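PDB 4WA0: possible adhesin from Caldicellulosiruptor kronotskyensis, which is the C-terminal domain of a tapirin, binds a magnesium ion, and probably takes part in attaching the bacterium to cellulose. Local coordinates for residues P7-N21 against G312-N324. Residues are numbered along the deposited sequence; the frame is centred on the assembly and turned at random.
Sequences PLDYAIFSKGALNTN and GSIISLGSTFNIN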
loop_
_atom_site.group_PDB
_atom_site.type_symbol
_atom_site.label_atom_id
_atom_site.label_comp_id
_atom_site.label_asym_id
_atom_site.label_seq_id
_atom_site.Cartn_x
_atom_site.Cartn_y
_atom_site.Cartn_z
ATOM N N PRO A 7 8.259 -2.009 -12.796
ATOM C CA PRO A 7 7.010 -2.668 -12.469
ATOM C C PRO A 7 7.174 -4.166 -12.164
ATOM O O PRO A 7 6.299 -4.806 -11.518
ATOM C CB PRO A 7 6.153 -2.440 -13.707
ATOM C CG PRO A 7 6.707 -1.233 -14.394
ATOM C CD PRO A 7 8.181 -1.227 -14.057
ATOM N N LEU A 8 8.266 -4.817 -12.635
ATOM C CA LEU A 8 8.439 -6.233 -12.319
ATOM C C LEU A 8 8.762 -6.553 -10.835
ATOM O O LEU A 8 8.649 -7.710 -10.417
ATOM C CB LEU A 8 9.502 -6.896 -13.166
ATOM C CG LEU A 8 9.496 -6.666 -14.664
ATOM C CD1 LEU A 8 10.657 -7.475 -15.207
ATOM C CD2 LEU A 8 8.196 -7.042 -15.345
ATOM N N ASP A 9 9.114 -5.552 -10.051
ATOM C CA ASP A 9 9.443 -5.702 -8.595
ATOM C C ASP A 9 8.248 -5.653 -7.721
ATOM O O ASP A 9 8.339 -5.676 -6.424
ATOM C CB ASP A 9 10.401 -4.572 -8.225
ATOM C CG ASP A 9 11.740 -4.665 -8.994
ATOM O OD1 ASP A 9 12.046 -5.799 -9.427
ATOM O OD2 ASP A 9 12.398 -3.602 -9.264
ATOM N N TYR A 10 7.102 -5.448 -8.400
ATOM C CA TYR A 10 5.908 -5.185 -7.665
ATOM C C TYR A 10 5.023 -6.408 -7.618
ATOM O O TYR A 10 4.825 -7.058 -8.644
ATOM C CB TYR A 10 5.135 -3.982 -8.271
ATOM C CG TYR A 10 5.817 -2.692 -7.860
ATOM C CD1 TYR A 10 6.883 -2.223 -8.584
ATOM C CD2 TYR A 10 5.440 -1.991 -6.731
ATOM C CE1 TYR A 10 7.547 -1.082 -8.213
ATOM C CE2 TYR A 10 6.095 -0.823 -6.355
ATOM C CZ TYR A 10 7.166 -0.397 -7.114
ATOM O OH TYR A 10 7.912 0.724 -6.796
ATOM N N ALA A 11 4.491 -6.693 -6.448
ATOM C CA ALA A 11 3.453 -7.704 -6.317
ATOM C C ALA A 11 2.211 -7.243 -7.100
ATOM O O ALA A 11 1.524 -8.035 -7.823
ATOM C CB ALA A 11 3.104 -7.917 -4.906
ATOM N N ILE A 12 1.891 -5.955 -6.913
ATOM C CA ILE A 12 0.771 -5.326 -7.620
ATOM C C ILE A 12 1.267 -3.947 -8.104
ATOM O O ILE A 12 1.656 -3.095 -7.287
ATOM C CB ILE A 12 -0.473 -5.159 -6.748
ATOM C CG1 ILE A 12 -0.964 -6.480 -6.177
ATOM C CG2 ILE A 12 -1.599 -4.510 -7.536
ATOM C CD1 ILE A 12 -2.017 -6.324 -5.154
ATOM N N PHE A 13 1.268 -3.752 -9.419
ATOM C CA PHE A 13 1.618 -2.468 -10.016
ATOM C C PHE A 13 0.408 -1.943 -10.794
ATOM O O PHE A 13 -0.121 -2.622 -11.678
ATOM C CB PHE A 13 2.830 -2.621 -10.905
ATOM C CG PHE A 13 3.244 -1.340 -11.549
ATOM C CD1 PHE A 13 2.574 -0.867 -12.698
ATOM C CD2 PHE A 13 4.297 -0.611 -11.014
ATOM C CE1 PHE A 13 2.954 0.364 -13.217
ATOM C CE2 PHE A 13 4.663 0.604 -11.542
ATOM C CZ PHE A 13 3.996 1.071 -12.649
ATOM N N SER A 14 -0.058 -0.744 -10.504
ATOM C CA SER A 14 -1.150 -0.140 -11.241
ATOM C C SER A 14 -0.735 1.218 -11.792
ATOM O O SER A 14 -0.423 2.159 -11.031
ATOM C CB SER A 14 -2.336 0.030 -10.298
ATOM O OG SER A 14 -3.499 0.557 -10.950
ATOM N N LYS A 15 -0.805 1.356 -13.108
ATOM C CA LYS A 15 -0.424 2.647 -13.774
ATOM C C LYS A 15 -1.280 3.778 -13.242
ATOM O O LYS A 15 -0.743 4.857 -12.958
ATOM C CB LYS A 15 -0.437 2.573 -15.289
ATOM C CG LYS A 15 -0.240 3.943 -16.023
ATOM C CD LYS A 15 -0.303 3.715 -17.550
ATOM C CE LYS A 15 -1.338 4.621 -18.231
ATOM N NZ LYS A 15 -1.892 3.992 -19.491
ATOM N N GLY A 16 -2.596 3.563 -13.129
ATOM C CA GLY A 16 -3.564 4.523 -12.716
ATOM C C GLY A 16 -4.134 4.113 -11.349
ATOM O O GLY A 16 -3.528 3.307 -10.622
ATOM N N ALA A 17 -5.295 4.637 -11.020
ATOM C CA ALA A 17 -5.983 4.332 -9.789
ATOM C C ALA A 17 -6.153 2.805 -9.547
ATOM O O ALA A 17 -6.458 2.051 -10.462
ATOM C CB ALA A 17 -7.325 5.048 -9.702
ATOM N N LEU A 18 -5.994 2.408 -8.292
ATOM C CA LEU A 18 -6.064 0.980 -7.891
ATOM C C LEU A 18 -7.142 0.854 -6.818
ATOM O O LEU A 18 -7.054 1.486 -5.766
ATOM C CB LEU A 18 -4.705 0.497 -7.389
ATOM C CG LEU A 18 -4.755 -0.875 -6.648
ATOM C CD1 LEU A 18 -5.176 -2.053 -7.531
ATOM C CD2 LEU A 18 -3.407 -1.253 -6.041
ATOM N N ASN A 19 -8.131 -0.027 -7.060
ATOM C CA ASN A 19 -9.087 -0.425 -6.077
ATOM C C ASN A 19 -8.908 -1.895 -5.766
ATOM O O ASN A 19 -9.136 -2.748 -6.626
ATOM C CB ASN A 19 -10.487 -0.188 -6.593
ATOM C CG ASN A 19 -10.723 1.279 -6.951
ATOM O OD1 ASN A 19 -10.367 2.179 -6.229
ATOM N ND2 ASN A 19 -11.359 1.495 -8.094
ATOM N N THR A 20 -8.413 -2.241 -4.576
ATOM C CA THR A 20 -8.262 -3.633 -4.192
ATOM C C THR A 20 -9.605 -4.339 -3.871
ATOM O O THR A 20 -10.672 -3.742 -3.717
ATOM C CB THR A 20 -7.286 -3.867 -3.035
ATOM O OG1 THR A 20 -7.887 -3.447 -1.828
ATOM C CG2 THR A 20 -6.065 -3.064 -3.201
ATOM N N ASN A 21 -9.519 -5.663 -3.828
ATOM C CA ASN A 21 -10.631 -6.452 -3.407
ATOM C C ASN A 21 -10.592 -6.618 -1.886
ATOM O O ASN A 21 -9.597 -6.282 -1.233
ATOM C CB ASN A 21 -10.599 -7.834 -4.080
ATOM C CG ASN A 21 -9.326 -8.632 -3.828
ATOM O OD1 ASN A 21 -8.226 -8.110 -3.877
ATOM N ND2 ASN A 21 -9.470 -9.937 -3.684
ATOM N N GLY A 312 3.328 -15.021 -7.800
ATOM C CA GLY A 312 3.612 -14.213 -8.929
ATOM C C GLY A 312 3.425 -12.735 -8.778
ATOM O O GLY A 312 3.918 -12.133 -7.833
ATOM N N SER A 313 2.667 -12.148 -9.698
ATOM C CA SER A 313 2.417 -10.729 -9.645
ATOM C C SER A 313 1.269 -10.356 -10.561
ATOM O O SER A 313 0.879 -11.136 -11.468
ATOM C CB SER A 313 3.716 -9.939 -9.972
ATOM O OG SER A 313 4.046 -9.980 -11.370
ATOM N N ILE A 314 0.768 -9.154 -10.328
ATOM C CA ILE A 314 -0.354 -8.513 -11.081
ATOM C C ILE A 314 0.052 -7.125 -11.505
ATOM O O ILE A 314 0.446 -6.281 -10.652
ATOM C CB ILE A 314 -1.648 -8.425 -10.213
ATOM C CG1 ILE A 314 -2.053 -9.777 -9.825
ATOM C CG2 ILE A 314 -2.704 -7.600 -10.920
ATOM C CD1 ILE A 314 -3.095 -9.714 -8.740
ATOM N N ILE A 315 -0.056 -6.838 -12.826
ATOM C CA ILE A 315 0.348 -5.557 -13.403
ATOM C C ILE A 315 -0.757 -5.019 -14.263
ATOM O O ILE A 315 -1.198 -5.706 -15.183
ATOM C CB ILE A 315 1.637 -5.695 -14.231
ATOM C CG1 ILE A 315 2.757 -6.162 -13.325
ATOM C CG2 ILE A 315 2.036 -4.343 -14.877
ATOM C CD1 ILE A 315 3.970 -6.645 -14.035
ATOM N N SER A 316 -1.216 -3.816 -13.944
ATOM C CA SER A 316 -2.160 -3.157 -14.802
ATOM C C SER A 316 -1.464 -1.978 -15.439
ATOM O O SER A 316 -0.773 -1.199 -14.762
ATOM C CB SER A 316 -3.290 -2.600 -13.970
ATOM O OG SER A 316 -3.933 -1.490 -14.639
ATOM N N LEU A 317 -1.704 -1.815 -16.728
ATOM C CA LEU A 317 -1.072 -0.773 -17.520
ATOM C C LEU A 317 -2.140 0.035 -18.210
ATOM O O LEU A 317 -1.813 0.761 -19.146
ATOM C CB LEU A 317 -0.096 -1.388 -18.567
ATOM C CG LEU A 317 1.117 -2.130 -17.987
ATOM C CD1 LEU A 317 1.967 -2.737 -19.069
ATOM C CD2 LEU A 317 1.897 -1.209 -17.119
ATOM N N GLY A 318 -3.364 -0.046 -17.680
ATOM C CA GLY A 318 -4.499 0.741 -18.076
ATOM C C GLY A 318 -4.679 2.044 -17.320
ATOM O O GLY A 318 -3.817 2.499 -16.593
ATOM N N SER A 319 -5.824 2.701 -17.501
ATOM C CA SER A 319 -6.009 4.007 -16.873
ATOM C C SER A 319 -6.441 3.890 -15.464
ATOM O O SER A 319 -6.172 4.774 -14.663
ATOM C CB SER A 319 -7.002 4.909 -17.622
ATOM O OG SER A 319 -8.266 4.305 -17.619
ATOM N N THR A 320 -7.119 2.810 -15.122
ATOM C CA THR A 320 -7.534 2.540 -13.759
ATOM C C THR A 320 -7.620 1.017 -13.639
ATOM O O THR A 320 -7.646 0.301 -14.662
ATOM C CB THR A 320 -8.939 3.070 -13.377
ATOM O OG1 THR A 320 -9.929 2.431 -14.195
ATOM C CG2 THR A 320 -9.075 4.619 -13.492
ATOM N N PHE A 321 -7.707 0.519 -12.404
ATOM C CA PHE A 321 -7.578 -0.896 -12.196
ATOM C C PHE A 321 -8.387 -1.342 -10.973
ATOM O O PHE A 321 -8.218 -0.756 -9.910
ATOM C CB PHE A 321 -6.128 -1.218 -11.975
ATOM C CG PHE A 321 -5.846 -2.663 -11.795
ATOM C CD1 PHE A 321 -6.423 -3.587 -12.642
ATOM C CD2 PHE A 321 -4.963 -3.096 -10.888
ATOM C CE1 PHE A 321 -6.161 -4.930 -12.498
ATOM C CE2 PHE A 321 -4.653 -4.423 -10.741
ATOM C CZ PHE A 321 -5.301 -5.362 -11.522
ATOM N N ASN A 322 -9.239 -2.345 -11.137
ATOM C CA ASN A 322 -9.962 -2.975 -10.036
ATOM C C ASN A 322 -9.594 -4.420 -10.008
ATOM O O ASN A 322 -9.536 -5.082 -11.139
ATOM C CB ASN A 322 -11.489 -2.860 -10.260
ATOM C CG ASN A 322 -11.949 -1.395 -10.376
ATOM O OD1 ASN A 322 -12.118 -0.736 -9.423
ATOM N ND2 ASN A 322 -11.934 -0.874 -11.598
ATOM N N ILE A 323 -9.336 -4.930 -8.812
ATOM C CA ILE A 323 -9.199 -6.375 -8.571
ATOM C C ILE A 323 -10.537 -6.792 -8.007
ATOM O O ILE A 323 -10.940 -6.280 -6.950
ATOM C CB ILE A 323 -8.054 -6.692 -7.560
ATOM C CG1 ILE A 323 -6.723 -6.194 -8.119
ATOM C CG2 ILE A 323 -8.010 -8.230 -7.315
ATOM C CD1 ILE A 323 -5.651 -6.366 -7.057
ATOM N N ASN A 324 -11.254 -7.664 -8.742
ATOM C CA ASN A 324 -12.640 -7.979 -8.347
ATOM C C ASN A 324 -12.788 -9.463 -8.052
ATOM O O ASN A 324 -12.066 -10.276 -8.629
ATOM C CB ASN A 324 -13.657 -7.586 -9.430
ATOM C CG ASN A 324 -13.784 -6.074 -9.615
ATOM O OD1 ASN A 324 -13.415 -5.294 -8.740
ATOM N ND2 ASN A 324 -14.152 -5.664 -10.830
HETATM O O HOH W 1 5.888 -8.184 -11.283
HETATM O O HOH W 2 -4.106 1.258 -13.742
HETATM O O HOH W 3 -5.890 7.127 -12.226
HETATM O O HOH W 4 -12.327 -4.280 -6.076
#
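Phe-321 meets Leu-18 and Ile-12 across the contact. Leu-18 CD1 lies obliquely against the ring, 3.5 Å from Phe-321 CD2, and the two side chains run side by side. Ile-12 CG2 sits at the ring edge, near its plane. Ser-316 CB, from the same segment as the phenylalanine, covers one face near the rim. Phe-13 carries Pro-7 CB over the centre of one ring face, while Ser-316 O lies at its edge. Ile-315 CG2 and Leu-317 CD2 approach that ring obliquely. Ile-12 and Ile-323 meet tip to tip, CD1 to CD1 at 4.1 Å.

The side chains of Asn-19 and Asn-322 also run side by side, with their amide planes 35° apart. Both have CG beside the backbone N (chi1 -59° in each), which brings Asn-19 ND2 to 2.7 Å from Asn-322 OD1. This hydrogen bond is nearly straight at the hydrogen (171°). Asn-322 OD1 lies in the amide plane of Asn-19.

Parallel backbone pairing joins strand 10-14 to 313-316 and strand 17-19 to 320-324. Ser-316 N bonds Phe-13 O at 2.8 Å, and Ile-323 N bonds Asn-19 O at 3.1 Å. Between the two turns that follow strands 10-14 and 313-316, one water bridges Ser-14 OG, Gly-16 N, Ser-316 OG and Gly-318 O. The Lys-15 side chain runs alongside the Leu-317 and Gly-318 carbonyls, and its NZ bonds Leu-317 O at 3.3 Å from above the carbonyl plane.

The contact joins neighbouring rungs of a beta-helix, one from the start of the chain and one from near its end. On the other side of 7-21, backbone bonds from Ile-12 and Ser-14 to Tyr-32, and from Leu-18 to Thr-38, join the next rung; the Tyr-32 ring stacks with Phe-13. Ile-300 and Phe-302 of strand 299-302 pack against Phe-321 and Ile-323, respectively. Leu-335 of strand 333-337 touches Ile-12 and Ile-314, and helix 342-352 covers Leu-8 and Leu-317.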